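Local coordinates for diketoreductase (Acinetobacter baylyi, PDB 4E12), which reduces dicarbonyl compounds with NADH and, by its family, probably interconverts (3S)-3-hydroxyacyl-CoA and 3-oxoacyl-CoA with NAD(+) as the oxidant, at residues A[138-143]-A[160-165]; A[169-174]-A[179-184]; A[20-25]-A[146-151]; A[199-204]-A[233-238]. One frame throughout, in Å; residues are numbered along the deposited sequence.

Interactions 1, 2 and 3 belong to the NAD-binding domain and interaction 4 to the helical C-terminal domain; all four are largely buried. Interactions 1 and 2 share helix 164-176 and the central sheet, and they touch where Leu140 and Leu142 meet Val170. Their chemistry differs: a single hydroxyl-to-carbonyl bond carries interaction 1, whereas aliphatic packing and one backbone bond carry interaction 2. Interaction 3 meets interaction 2 through Phe173 and Met179, but its second segment is a loop that also reaches the surface, where it holds a sulfate. Interaction 4, mainly apolar and aromatic with no hydrogen bond across it, joins two helices; like interaction 2, it lies beside the second subunit.

Interaction 1: residues A[138-143]-A[160-165]; sequences KFLALH and TKTDPE
The carbonyl of Phe139, opening strand 139-144, points to the side chain of Thr162 in the turn before helix 164-176, and no backbone-to-backbone bond joins the two segments. Thr162 OG1 donates to Phe139 O over 2.8 Å, and the C=O...OG1 angle of 161° brings the hydroxyl in almost head-on to the carbonyl oxygen. The same OG1 also bonds to the backbone N of Thr159, so one small side chain ties the turn both to itself and to the strand. With OG1 beside its own backbone N (chi1 -60°), the methyl CG2 is left to meet Leu140, whose CD2 lies 4.1 Å from Thr162 CG2. Threonine suits this place because its two branches serve a polar and an apolar neighbour at once. The strand belongs to the Rossmann-type sheet of the NAD-binding domain, between strands 116-119 and 153-158, and it carries His143, predicted to be important for catalysis, farther along. Phe139 sends its ring away from the turn, edge-to-face with Tyr104. Just after Thr162, Asp163 is the N-cap of helix 164-176: its OD1 accepts from Glu165 N at 2.8 Å, the amide approaching from above the carboxylate plane.

Interaction 2: residues A[169-174]-A[179-184]; sequences QVVEFA and MVPIEL
Ala174, Val171 and Pro181 bury the most surface here, and they pack helix 164-176 against the strand that follows it. Val171 CG1 touches both Pro181 CB, 3.8 Å away, and Glu183 OE2, while CG2 lies against CG and CD of Glu183. A beta-branched residue suits the place because its two methyls widen the helix face turned to the strand. Ala174 CB meets the proline ring at CG, 4.0 Å away. The CA atoms of Ala174 and Met179 are 5.3 Å apart, and a small side chain is consistent with this close approach. There Met179 N donates to Ala174 O (2.9 Å, N-H...O angle 156°). Pro181 presents a compact apolar ring to the helix; the Glu183 side chain crosses that of Val171 at about a right angle. Segments 169-174 and 180-183 run roughly antiparallel (149°), since helix 164-176 is the crossover between strands 153-158 and 180-183 of a beta-alpha-beta unit. Strand 180-183 edges the sheet within this chain, and Val180, Ile182 and Leu184 pack against the second subunit.

Interaction 3: residues A[20-25]-A[146-151]; sequences AFQTAF and NHVWVN. With SO4 (sulfate ion), chain J.
The amide of Gln22, on helix 14-25, meets the root of Trp149 and not its ring: Gln22 OE1 lies 4.1 Å from Trp149 CA, the amide and indole planes 40° apart. Within the loop, CA of His147 lies over one face of the indole, offset toward its rim, while Trp149 CH2 sits over one face of the imidazole, also near the rim. A sulfate, probably from the crystallisation liquor, occupies the imidazole edge in the plane of the ring. His147 NE2 donates to SO4 O3 over 3.3 Å in a nearly straight bond (172°), and Asn146 ND2 adds weak bonds to O4 and O1.

The apolar part of the contact is CB of Gln22 against CG2 of Val148, 3.9 Å apart. The glutamine chain leaves the helix with CG opposite its backbone N (chi1 -175°), then bends at chi2, which carries the amide past Val148 to polar partners: OE1 bonds to Tyr54 OH and NE2 to Ile177 O. Glutamine suits this buried place because its CB packs on valine while both amide atoms are satisfied. The loop holds its own shape through Asn151 ND2, which donates to Asn146 O at 2.9 Å, and through His147 O, which accepts from the N atoms of Val150 and Asn151. Val148 lies near Leu15, which binds NAD(+), absent from this chain; helix 14-25 follows the glycine-rich turn of a Rossmann dinucleotide-binding fold.

Interaction 4: residues A[199-204]-A[233-238]; sequences PLLDAA and FEIFDI
Leu201 CG and Phe236 CG each stand beside their own backbone N (chi1 -59° for the leucine), and from there the two side chains reach toward each other from opposite directions. Leu201 CD2 sits over one face of the Phe236 ring in a CH-pi contact, 4.2 Å from the centroid and 13° off the ring normal. The ring's far end also presses on the base of the leucine, with Phe236 CZ 3.4 Å from Leu201 CB. A branched leucine suits the place, for while CD2 lies on the ring it also meets Ile235 CG2 at 4.0 Å. These residues join helix 193-209 to helix 232-239 in the all-helical C-terminal domain of the 3-hydroxyacyl-CoA dehydrogenase family. The short helix segments cross at -114°, their axes 10.5 Å apart at closest approach, a separation that bulky side chains fill. One turn on from Leu201, Ala204 offers only a methyl, and Phe233 lies against it: Ala204 CB is 3.8 Å from Phe233 CE2. The edge of that ring also faces the backbone, with Phe233 CZ 3.4 Å from Ala204 O, near the ring plane. Phe280 packs edge-to-face on Phe233, and Ala204 also touches Leu196 of the second subunit.

Interaction 1: residues A[138-143]-A[160-165]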
loop_
_atom_site.group_PDB
_atom_site.type_symbol
_atom_site.label_atom_id
_atom_site.label_comp_id
_atom_site.label_asym_id
_atom_site.label_seq_id
_atom_site.Cartn_x
_atom_site.Cartn_y
_atom_site.Cartn_z
ATOM N N LYS A 138 -29.345 7.030 -16.701
ATOM C CA LYS A 138 -29.666 5.916 -15.820
ATOM C C LYS A 138 -28.618 4.814 -15.873
ATOM O O LYS A 138 -28.907 3.676 -15.496
ATOM C CB LYS A 138 -31.042 5.334 -16.177
ATOM C CG LYS A 138 -32.221 6.263 -15.912
ATOM C CD LYS A 138 -33.520 5.595 -16.312
ATOM C CE LYS A 138 -34.736 6.415 -15.904
ATOM N NZ LYS A 138 -34.878 6.493 -14.425
ATOM N N PHE A 139 -27.418 5.140 -16.349
ATOM C CA PHE A 139 -26.348 4.159 -16.476
ATOM C C PHE A 139 -25.151 4.584 -15.635
ATOM O O PHE A 139 -24.742 5.747 -15.652
ATOM C CB PHE A 139 -25.926 4.014 -17.934
ATOM C CG PHE A 139 -24.832 3.025 -18.148
ATOM C CD1 PHE A 139 -23.629 3.405 -18.734
ATOM C CD2 PHE A 139 -25.002 1.696 -17.761
ATOM C CE1 PHE A 139 -22.606 2.486 -18.937
ATOM C CE2 PHE A 139 -23.991 0.765 -17.958
ATOM C CZ PHE A 139 -22.781 1.160 -18.550
ATOM N N LEU A 140 -24.606 3.645 -14.874
ATOM C CA LEU A 140 -23.385 3.891 -14.127
ATOM C C LEU A 140 -22.675 2.586 -13.830
ATOM O O LEU A 140 -23.105 1.516 -14.270
ATOM C CB LEU A 140 -23.671 4.678 -12.840
ATOM C CG LEU A 140 -24.841 4.228 -11.958
ATOM C CD1 LEU A 140 -24.670 2.787 -11.507
ATOM C CD2 LEU A 140 -24.990 5.160 -10.767
ATOM N N ALA A 141 -21.573 2.673 -13.102
ATOM C CA ALA A 141 -20.880 1.466 -12.691
ATOM C C ALA A 141 -21.144 1.230 -11.223
ATOM O O ALA A 141 -21.167 2.180 -10.439
ATOM C CB ALA A 141 -19.387 1.586 -12.949
ATOM N N LEU A 142 -21.375 -0.035 -10.877
ATOM C CA LEU A 142 -21.459 -0.500 -9.502
ATOM C C LEU A 142 -20.527 -1.698 -9.423
ATOM O O LEU A 142 -20.852 -2.787 -9.905
ATOM C CB LEU A 142 -22.895 -0.922 -9.171
ATOM C CG LEU A 142 -23.157 -1.290 -7.707
ATOM C CD1 LEU A 142 -22.934 -0.038 -6.854
ATOM C CD2 LEU A 142 -24.573 -1.815 -7.536
ATOM N N HIS A 143 -19.370 -1.483 -8.812
ATOM C CA HIS A 143 -18.258 -2.407 -8.898
ATOM C C HIS A 143 -18.023 -3.060 -7.552
ATOM O O HIS A 143 -17.787 -2.383 -6.548
ATOM C CB HIS A 143 -17.011 -1.656 -9.357
ATOM C CG HIS A 143 -15.819 -2.537 -9.596
ATOM N ND1 HIS A 143 -14.657 -2.424 -8.865
ATOM C CD2 HIS A 143 -15.614 -3.544 -10.479
ATOM C CE1 HIS A 143 -13.784 -3.325 -9.286
ATOM N NE2 HIS A 143 -14.341 -4.017 -10.265
ATOM N N THR A 160 -20.559 11.655 -16.937
ATOM C CA THR A 160 -21.061 13.020 -16.883
ATOM C C THR A 160 -22.567 13.048 -17.174
ATOM O O THR A 160 -23.270 13.984 -16.785
ATOM C CB THR A 160 -20.330 13.900 -17.917
ATOM O OG1 THR A 160 -20.475 13.319 -19.220
ATOM C CG2 THR A 160 -18.852 13.996 -17.581
ATOM N N LYS A 161 -23.062 12.007 -17.842
ATOM C CA LYS A 161 -24.474 11.931 -18.229
ATOM C C LYS A 161 -25.351 11.362 -17.109
ATOM O O LYS A 161 -26.574 11.514 -17.146
ATOM C CB LYS A 161 -24.626 11.060 -19.482
ATOM C CG LYS A 161 -23.714 11.458 -20.627
ATOM C CD LYS A 161 -23.740 10.431 -21.751
ATOM C CE LYS A 161 -22.773 10.813 -22.865
ATOM N NZ LYS A 161 -22.763 9.827 -23.980
ATOM N N THR A 162 -24.739 10.712 -16.118
ATOM C CA THR A 162 -25.506 10.045 -15.064
ATOM C C THR A 162 -26.344 11.019 -14.244
ATOM O O THR A 162 -25.851 12.053 -13.792
ATOM C CB THR A 162 -24.607 9.260 -14.076
ATOM O OG1 THR A 162 -23.870 8.260 -14.783
ATOM C CG2 THR A 162 -25.464 8.587 -13.024
ATOM N N ASP A 163 -27.608 10.666 -14.037
ATOM C CA ASP A 163 -28.508 11.450 -13.203
ATOM C C ASP A 163 -28.107 11.309 -11.733
ATOM O O ASP A 163 -28.091 10.203 -11.188
ATOM C CB ASP A 163 -29.953 10.976 -13.413
ATOM C CG ASP A 163 -30.974 11.759 -12.584
ATOM O OD1 ASP A 163 -30.595 12.451 -11.618
ATOM O OD2 ASP A 163 -32.177 11.673 -12.904
ATOM N N PRO A 164 -27.791 12.433 -11.069
ATOM C CA PRO A 164 -27.392 12.422 -9.659
ATOM C C PRO A 164 -28.369 11.676 -8.771
ATOM O O PRO A 164 -27.961 11.020 -7.808
ATOM C CB PRO A 164 -27.352 13.906 -9.291
ATOM C CG PRO A 164 -27.094 14.590 -10.577
ATOM C CD PRO A 164 -27.843 13.803 -11.606
ATOM N N GLU A 165 -29.656 11.786 -9.086
ATOM C CA GLU A 165 -30.701 11.121 -8.316
ATOM C C GLU A 165 -30.598 9.600 -8.447
ATOM O O GLU A 165 -30.841 8.859 -7.486
ATOM C CB GLU A 165 -32.079 11.612 -8.774
ATOM C CG GLU A 165 -33.258 10.801 -8.238
ATOM C CD GLU A 165 -33.323 10.748 -6.723
ATOM O OE1 GLU A 165 -32.429 11.312 -6.058
ATOM O OE2 GLU A 165 -34.272 10.127 -6.197
#

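Interaction 2: residues A[169-174]-A[179-184]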
loop_
_atom_site.group_PDB
_atom_site.type_symbol
_atom_site.label_atom_id
_atom_site.label_comp_id
_atom_site.label_asym_id
_atom_site.label_seq_id
_atom_site.Cartn_x
_atom_site.Cartn_y
_atom_site.Cartn_z
ATOM N N GLN A 169 -29.632 6.817 -5.651
ATOM C CA GLN A 169 -30.447 5.623 -5.449
ATOM C C GLN A 169 -29.567 4.370 -5.452
ATOM O O GLN A 169 -29.775 3.470 -4.639
ATOM C CB GLN A 169 -31.560 5.504 -6.496
ATOM C CG GLN A 169 -32.509 6.688 -6.510
ATOM C CD GLN A 169 -33.642 6.528 -7.504
ATOM O OE1 GLN A 169 -33.826 5.459 -8.090
ATOM N NE2 GLN A 169 -34.403 7.600 -7.710
ATOM N N VAL A 170 -28.590 4.312 -6.357
ATOM C CA VAL A 170 -27.663 3.181 -6.374
ATOM C C VAL A 170 -26.828 3.160 -5.088
ATOM O O VAL A 170 -26.580 2.091 -4.515
ATOM C CB VAL A 170 -26.748 3.200 -7.633
ATOM C CG1 VAL A 170 -25.686 2.118 -7.538
ATOM C CG2 VAL A 170 -27.585 2.969 -8.886
ATOM N N VAL A 171 -26.393 4.332 -4.629
ATOM C CA VAL A 171 -25.676 4.399 -3.367
ATOM C C VAL A 171 -26.529 3.838 -2.252
ATOM O O VAL A 171 -26.045 3.071 -1.425
ATOM C CB VAL A 171 -25.218 5.830 -2.999
ATOM C CG1 VAL A 171 -24.679 5.853 -1.576
ATOM C CG2 VAL A 171 -24.124 6.283 -3.955
ATOM N N GLU A 172 -27.808 4.197 -2.223
ATOM C CA GLU A 172 -28.674 3.692 -1.162
ATOM C C GLU A 172 -28.943 2.202 -1.342
ATOM O O GLU A 172 -29.035 1.456 -0.365
ATOM C CB GLU A 172 -29.960 4.529 -1.075
ATOM C CG GLU A 172 -29.675 5.959 -0.587
ATOM C CD GLU A 172 -30.869 6.882 -0.678
ATOM O OE1 GLU A 172 -31.896 6.465 -1.254
ATOM O OE2 GLU A 172 -30.768 8.030 -0.182
ATOM N N PHE A 173 -29.051 1.761 -2.592
ATOM C CA PHE A 173 -29.167 0.333 -2.859
ATOM C C PHE A 173 -27.931 -0.389 -2.337
ATOM O O PHE A 173 -28.043 -1.425 -1.679
ATOM C CB PHE A 173 -29.295 0.043 -4.357
ATOM C CG PHE A 173 -29.163 -1.407 -4.696
ATOM C CD1 PHE A 173 -30.227 -2.282 -4.504
ATOM C CD2 PHE A 173 -27.964 -1.906 -5.209
ATOM C CE1 PHE A 173 -30.100 -3.643 -4.819
ATOM C CE2 PHE A 173 -27.818 -3.261 -5.528
ATOM C CZ PHE A 173 -28.880 -4.136 -5.338
ATOM N N ALA A 174 -26.755 0.147 -2.638
ATOM C CA ALA A 174 -25.521 -0.493 -2.168
ATOM C C ALA A 174 -25.558 -0.737 -0.644
ATOM O O ALA A 174 -25.257 -1.831 -0.147
ATOM C CB ALA A 174 -24.318 0.356 -2.551
ATOM N N MET A 179 -23.400 -3.277 1.593
ATOM C CA MET A 179 -22.079 -2.905 1.095
ATOM C C MET A 179 -21.689 -1.562 1.685
ATOM O O MET A 179 -22.554 -0.808 2.133
ATOM C CB MET A 179 -22.108 -2.753 -0.427
ATOM C CG MET A 179 -22.673 -3.950 -1.165
ATOM S SD MET A 179 -21.808 -5.493 -0.851
ATOM C CE MET A 179 -20.204 -5.109 -1.459
ATOM N N VAL A 180 -20.393 -1.259 1.681
ATOM C CA VAL A 180 -19.934 0.085 1.997
ATOM C C VAL A 180 -19.794 0.807 0.670
ATOM O O VAL A 180 -18.932 0.449 -0.131
ATOM C CB VAL A 180 -18.557 0.051 2.663
ATOM C CG1 VAL A 180 -18.031 1.471 2.853
ATOM C CG2 VAL A 180 -18.645 -0.671 4.000
ATOM N N PRO A 181 -20.646 1.812 0.406
ATOM C CA PRO A 181 -20.554 2.534 -0.862
ATOM C C PRO A 181 -19.292 3.368 -0.911
ATOM O O PRO A 181 -19.003 4.150 -0.005
ATOM C CB PRO A 181 -21.759 3.471 -0.823
ATOM C CG PRO A 181 -22.685 2.841 0.125
ATOM C CD PRO A 181 -21.826 2.233 1.173
ATOM N N ILE A 182 -18.530 3.188 -1.972
ATOM C CA ILE A 182 -17.335 3.979 -2.183
ATOM C C ILE A 182 -17.709 4.903 -3.307
ATOM O O ILE A 182 -17.873 4.460 -4.450
ATOM C CB ILE A 182 -16.158 3.075 -2.585
ATOM C CG1 ILE A 182 -15.860 2.083 -1.456
ATOM C CG2 ILE A 182 -14.930 3.905 -2.973
ATOM C CD1 ILE A 182 -15.548 2.742 -0.154
ATOM N N GLU A 183 -17.890 6.184 -2.988
ATOM C CA GLU A 183 -18.456 7.112 -3.962
ATOM C C GLU A 183 -17.397 7.851 -4.782
ATOM O O GLU A 183 -16.670 8.699 -4.257
ATOM C CB GLU A 183 -19.427 8.085 -3.268
ATOM C CG GLU A 183 -20.613 7.385 -2.596
ATOM C CD GLU A 183 -21.567 8.336 -1.865
ATOM O OE1 GLU A 183 -21.981 9.356 -2.449
ATOM O OE2 GLU A 183 -21.901 8.060 -0.697
ATOM N N LEU A 184 -17.291 7.507 -6.068
ATOM C CA LEU A 184 -16.415 8.246 -6.956
ATOM C C LEU A 184 -17.184 9.372 -7.614
ATOM O O LEU A 184 -18.385 9.240 -7.868
ATOM C CB LEU A 184 -15.765 7.361 -8.013
ATOM C CG LEU A 184 -14.744 6.317 -7.566
ATOM C CD1 LEU A 184 -15.411 5.151 -6.849
ATOM C CD2 LEU A 184 -14.033 5.825 -8.813
#

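Interaction 3: residues A[20-25]-A[146-151]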
loop_
_atom_site.group_PDB
_atom_site.type_symbol
_atom_site.label_atom_id
_atom_site.label_comp_id
_atom_site.label_asym_id
_atom_site.label_seq_id
_atom_site.Cartn_x
_atom_site.Cartn_y
_atom_site.Cartn_z
ATOM N N ALA A 20 -25.882 -11.407 -7.099
ATOM C CA ALA A 20 -27.266 -11.849 -7.081
ATOM C C ALA A 20 -27.634 -12.392 -5.712
ATOM O O ALA A 20 -28.695 -12.057 -5.177
ATOM C CB ALA A 20 -27.501 -12.884 -8.172
ATOM N N PHE A 21 -26.745 -13.188 -5.118
ATOM C CA PHE A 21 -27.045 -13.811 -3.846
ATOM C C PHE A 21 -27.066 -12.803 -2.717
ATOM O O PHE A 21 -27.983 -12.823 -1.906
ATOM C CB PHE A 21 -26.098 -14.969 -3.503
ATOM C CG PHE A 21 -26.620 -15.835 -2.394
ATOM C CD1 PHE A 21 -27.436 -16.928 -2.684
ATOM C CD2 PHE A 21 -26.312 -15.555 -1.060
ATOM C CE1 PHE A 21 -27.946 -17.743 -1.650
ATOM C CE2 PHE A 21 -26.811 -16.355 -0.026
ATOM C CZ PHE A 21 -27.627 -17.451 -0.319
ATOM N N GLN A 22 -26.057 -11.944 -2.644
ATOM C CA GLN A 22 -26.035 -10.856 -1.675
ATOM C C GLN A 22 -27.327 -10.035 -1.757
ATOM O O GLN A 22 -27.921 -9.657 -0.743
ATOM C CB GLN A 22 -24.816 -9.949 -1.931
ATOM C CG GLN A 22 -24.618 -8.828 -0.891
ATOM C CD GLN A 22 -24.167 -9.318 0.480
ATOM O OE1 GLN A 22 -23.942 -10.512 0.697
ATOM N NE2 GLN A 22 -24.032 -8.388 1.416
ATOM N N THR A 23 -27.768 -9.758 -2.977
ATOM C CA THR A 23 -28.943 -8.919 -3.180
ATOM C C THR A 23 -30.215 -9.649 -2.733
ATOM O O THR A 23 -31.073 -9.066 -2.064
ATOM C CB THR A 23 -29.021 -8.433 -4.647
ATOM O OG1 THR A 23 -27.914 -7.564 -4.914
ATOM C CG2 THR A 23 -30.303 -7.667 -4.901
ATOM N N ALA A 24 -30.314 -10.924 -3.086
ATOM C CA ALA A 24 -31.407 -11.773 -2.631
ATOM C C ALA A 24 -31.403 -11.906 -1.102
ATOM O O ALA A 24 -32.441 -11.715 -0.458
ATOM C CB ALA A 24 -31.332 -13.139 -3.299
ATOM N N PHE A 25 -30.236 -12.188 -0.522
ATOM C CA PHE A 25 -30.114 -12.360 0.938
ATOM C C PHE A 25 -30.644 -11.141 1.714
ATOM O O PHE A 25 -31.113 -11.269 2.850
ATOM C CB PHE A 25 -28.652 -12.630 1.318
ATOM C CG PHE A 25 -28.423 -12.797 2.798
ATOM C CD1 PHE A 25 -29.078 -13.801 3.516
ATOM C CD2 PHE A 25 -27.551 -11.951 3.475
ATOM C CE1 PHE A 25 -28.857 -13.951 4.894
ATOM C CE2 PHE A 25 -27.329 -12.095 4.836
ATOM C CZ PHE A 25 -27.979 -13.090 5.546
ATOM N N ASN A 146 -14.347 -9.530 -5.296
ATOM C CA ASN A 146 -14.569 -10.967 -5.093
ATOM C C ASN A 146 -14.754 -11.256 -3.583
ATOM O O ASN A 146 -14.055 -10.687 -2.737
ATOM C CB ASN A 146 -13.394 -11.763 -5.664
ATOM C CG ASN A 146 -13.703 -13.241 -5.801
ATOM O OD1 ASN A 146 -14.867 -13.652 -5.796
ATOM N ND2 ASN A 146 -12.658 -14.052 -5.913
ATOM N N HIS A 147 -15.704 -12.137 -3.259
ATOM C CA HIS A 147 -16.113 -12.403 -1.877
ATOM C C HIS A 147 -16.833 -11.202 -1.276
ATOM O O HIS A 147 -16.408 -10.651 -0.256
ATOM C CB HIS A 147 -14.921 -12.834 -1.018
ATOM C CG HIS A 147 -14.319 -14.137 -1.445
ATOM N ND1 HIS A 147 -13.620 -14.955 -0.584
ATOM C CD2 HIS A 147 -14.316 -14.766 -2.646
ATOM C CE1 HIS A 147 -13.210 -16.027 -1.235
ATOM N NE2 HIS A 147 -13.620 -15.938 -2.487
ATOM N N VAL A 148 -17.942 -10.827 -1.909
ATOM C CA VAL A 148 -18.670 -9.605 -1.584
ATOM C C VAL A 148 -19.208 -9.600 -0.158
ATOM O O VAL A 148 -19.425 -8.531 0.410
ATOM C CB VAL A 148 -19.856 -9.357 -2.554
ATOM C CG1 VAL A 148 -19.373 -9.328 -3.998
ATOM C CG2 VAL A 148 -20.944 -10.403 -2.348
ATOM N N TRP A 149 -19.448 -10.776 0.415
ATOM C CA TRP A 149 -19.997 -10.839 1.765
ATOM C C TRP A 149 -18.973 -10.341 2.785
ATOM O O TRP A 149 -19.347 -9.842 3.850
ATOM C CB TRP A 149 -20.450 -12.265 2.123
ATOM C CG TRP A 149 -19.338 -13.258 2.083
ATOM C CD1 TRP A 149 -18.482 -13.588 3.102
ATOM C CD2 TRP A 149 -18.946 -14.044 0.958
ATOM N NE1 TRP A 149 -17.578 -14.528 2.672
ATOM C CE2 TRP A 149 -17.835 -14.824 1.358
ATOM C CE3 TRP A 149 -19.416 -14.160 -0.356
ATOM C CZ2 TRP A 149 -17.184 -15.710 0.486
ATOM C CZ3 TRP A 149 -18.770 -15.040 -1.224
ATOM C CH2 TRP A 149 -17.667 -15.802 -0.797
ATOM N N VAL A 150 -17.687 -10.470 2.456
ATOM C CA VAL A 150 -16.609 -10.061 3.361
ATOM C C VAL A 150 -15.869 -8.806 2.865
ATOM O O VAL A 150 -15.682 -7.843 3.618
ATOM C CB VAL A 150 -15.624 -11.232 3.634
ATOM C CG1 VAL A 150 -15.039 -11.760 2.332
ATOM C CG2 VAL A 150 -14.525 -10.784 4.575
ATOM N N ASN A 151 -15.465 -8.802 1.601
ATOM C CA ASN A 151 -14.870 -7.606 1.002
ATOM C C ASN A 151 -16.021 -6.810 0.426
ATOM O O ASN A 151 -16.285 -6.858 -0.780
ATOM C CB ASN A 151 -13.910 -8.013 -0.108
ATOM C CG ASN A 151 -12.835 -8.954 0.385
ATOM O OD1 ASN A 151 -12.350 -8.818 1.512
ATOM N ND2 ASN A 151 -12.477 -9.933 -0.439
HETATM S S SO4 J . -13.579 -17.815 -5.858
HETATM O O1 SO4 J . -14.574 -16.810 -5.433
HETATM O O2 SO4 J . -14.287 -18.972 -6.450
HETATM O O3 SO4 J . -12.796 -18.246 -4.680
HETATM O O4 SO4 J . -12.671 -17.222 -6.866
#

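Interaction 4: residues A[199-204]-A[233-238]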
loop_
_atom_site.group_PDB
_atom_site.type_symbol
_atom_site.label_atom_id
_atom_site.label_comp_id
_atom_site.label_asym_id
_atom_site.label_seq_id
_atom_site.Cartn_x
_atom_site.Cartn_y
_atom_site.Cartn_z
ATOM N N PRO A 199 -0.355 0.102 -8.083
ATOM C CA PRO A 199 0.971 0.720 -7.944
ATOM C C PRO A 199 1.862 0.116 -6.853
ATOM O O PRO A 199 3.085 -0.008 -7.011
ATOM C CB PRO A 199 0.648 2.206 -7.715
ATOM C CG PRO A 199 -0.664 2.396 -8.393
ATOM C CD PRO A 199 -1.430 1.114 -8.140
ATOM N N LEU A 200 1.244 -0.295 -5.753
ATOM C CA LEU A 200 1.975 -0.982 -4.687
ATOM C C LEU A 200 2.536 -2.337 -5.175
ATOM O O LEU A 200 3.718 -2.653 -4.982
ATOM C CB LEU A 200 1.044 -1.191 -3.483
ATOM C CG LEU A 200 1.636 -1.970 -2.316
ATOM C CD1 LEU A 200 2.922 -1.260 -1.847
ATOM C CD2 LEU A 200 0.583 -2.080 -1.199
ATOM N N LEU A 201 1.691 -3.121 -5.835
ATOM C CA LEU A 201 2.109 -4.433 -6.314
ATOM C C LEU A 201 3.139 -4.330 -7.439
ATOM O O LEU A 201 4.049 -5.154 -7.487
ATOM C CB LEU A 201 0.918 -5.284 -6.753
ATOM C CG LEU A 201 -0.131 -5.563 -5.677
ATOM C CD1 LEU A 201 -1.251 -6.417 -6.258
ATOM C CD2 LEU A 201 0.491 -6.259 -4.472
ATOM N N ASP A 202 2.979 -3.352 -8.336
ATOM C CA ASP A 202 3.988 -3.093 -9.376
ATOM C C ASP A 202 5.330 -2.728 -8.766
ATOM O O ASP A 202 6.380 -3.131 -9.274
ATOM C CB ASP A 202 3.568 -1.953 -10.308
ATOM C CG ASP A 202 2.450 -2.341 -11.245
ATOM O OD1 ASP A 202 2.080 -3.536 -11.280
ATOM O OD2 ASP A 202 1.948 -1.450 -11.953
ATOM N N ALA A 203 5.304 -1.937 -7.694
ATOM C CA ALA A 203 6.548 -1.557 -7.025
ATOM C C ALA A 203 7.230 -2.770 -6.395
ATOM O O ALA A 203 8.448 -2.922 -6.481
ATOM C CB ALA A 203 6.279 -0.509 -5.953
ATOM N N ALA A 204 6.469 -3.618 -5.723
ATOM C CA ALA A 204 7.052 -4.813 -5.103
ATOM C C ALA A 204 7.652 -5.743 -6.176
ATOM O O ALA A 204 8.741 -6.310 -6.012
ATOM C CB ALA A 204 5.978 -5.555 -4.303
ATOM N N PHE A 233 3.425 -9.604 -1.498
ATOM C CA PHE A 233 3.475 -10.948 -2.068
ATOM C C PHE A 233 2.432 -11.864 -1.444
ATOM O O PHE A 233 1.870 -12.736 -2.114
ATOM C CB PHE A 233 4.911 -11.486 -2.092
ATOM C CG PHE A 233 5.799 -10.700 -3.024
ATOM C CD1 PHE A 233 5.827 -11.007 -4.384
ATOM C CD2 PHE A 233 6.588 -9.653 -2.555
ATOM C CE1 PHE A 233 6.633 -10.280 -5.262
ATOM C CE2 PHE A 233 7.392 -8.920 -3.435
ATOM C CZ PHE A 233 7.416 -9.235 -4.777
ATOM N N GLU A 234 2.133 -11.623 -0.175
ATOM C CA GLU A 234 1.019 -12.310 0.459
ATOM C C GLU A 234 -0.252 -11.926 -0.287
ATOM O O GLU A 234 -1.109 -12.773 -0.540
ATOM C CB GLU A 234 0.918 -11.881 1.913
ATOM C CG GLU A 234 2.148 -12.180 2.706
ATOM C CD GLU A 234 1.991 -11.750 4.130
ATOM O OE1 GLU A 234 2.439 -10.638 4.460
ATOM O OE2 GLU A 234 1.398 -12.519 4.912
ATOM N N ILE A 235 -0.362 -10.645 -0.638
ATOM C CA ILE A 235 -1.486 -10.140 -1.433
ATOM C C ILE A 235 -1.522 -10.778 -2.819
ATOM O O ILE A 235 -2.599 -11.180 -3.262
ATOM C CB ILE A 235 -1.475 -8.590 -1.547
ATOM C CG1 ILE A 235 -1.643 -7.967 -0.158
ATOM C CG2 ILE A 235 -2.536 -8.108 -2.537
ATOM C CD1 ILE A 235 -1.614 -6.439 -0.129
ATOM N N PHE A 236 -0.383 -10.885 -3.515
ATOM C CA PHE A 236 -0.347 -11.608 -4.806
ATOM C C PHE A 236 -0.903 -13.028 -4.716
ATOM O O PHE A 236 -1.596 -13.498 -5.629
ATOM C CB PHE A 236 1.080 -11.723 -5.381
ATOM C CG PHE A 236 1.534 -10.517 -6.159
ATOM C CD1 PHE A 236 2.701 -9.837 -5.804
ATOM C CD2 PHE A 236 0.796 -10.065 -7.250
ATOM C CE1 PHE A 236 3.134 -8.711 -6.537
ATOM C CE2 PHE A 236 1.214 -8.943 -7.994
ATOM C CZ PHE A 236 2.388 -8.265 -7.631
ATOM N N ASP A 237 -0.550 -13.739 -3.657
ATOM C CA ASP A 237 -1.092 -15.090 -3.458
ATOM C C ASP A 237 -2.623 -15.083 -3.352
ATOM O O ASP A 237 -3.292 -15.977 -3.866
ATOM C CB ASP A 237 -0.480 -15.785 -2.239
ATOM C CG ASP A 237 0.953 -16.243 -2.467
ATOM O OD1 ASP A 237 1.412 -16.269 -3.624
ATOM O OD2 ASP A 237 1.624 -16.595 -1.475
ATOM N N ILE A 238 -3.172 -14.081 -2.682
ATOM C CA ILE A 238 -4.613 -13.957 -2.522
ATOM C C ILE A 238 -5.306 -13.609 -3.833
ATOM O O ILE A 238 -6.333 -14.205 -4.173
ATOM C CB ILE A 238 -4.936 -12.915 -1.439
ATOM C CG1 ILE A 238 -4.453 -13.446 -0.092
ATOM C CG2 ILE A 238 -6.416 -12.586 -1.450
ATOM C CD1 ILE A 238 -4.473 -12.463 1.009
#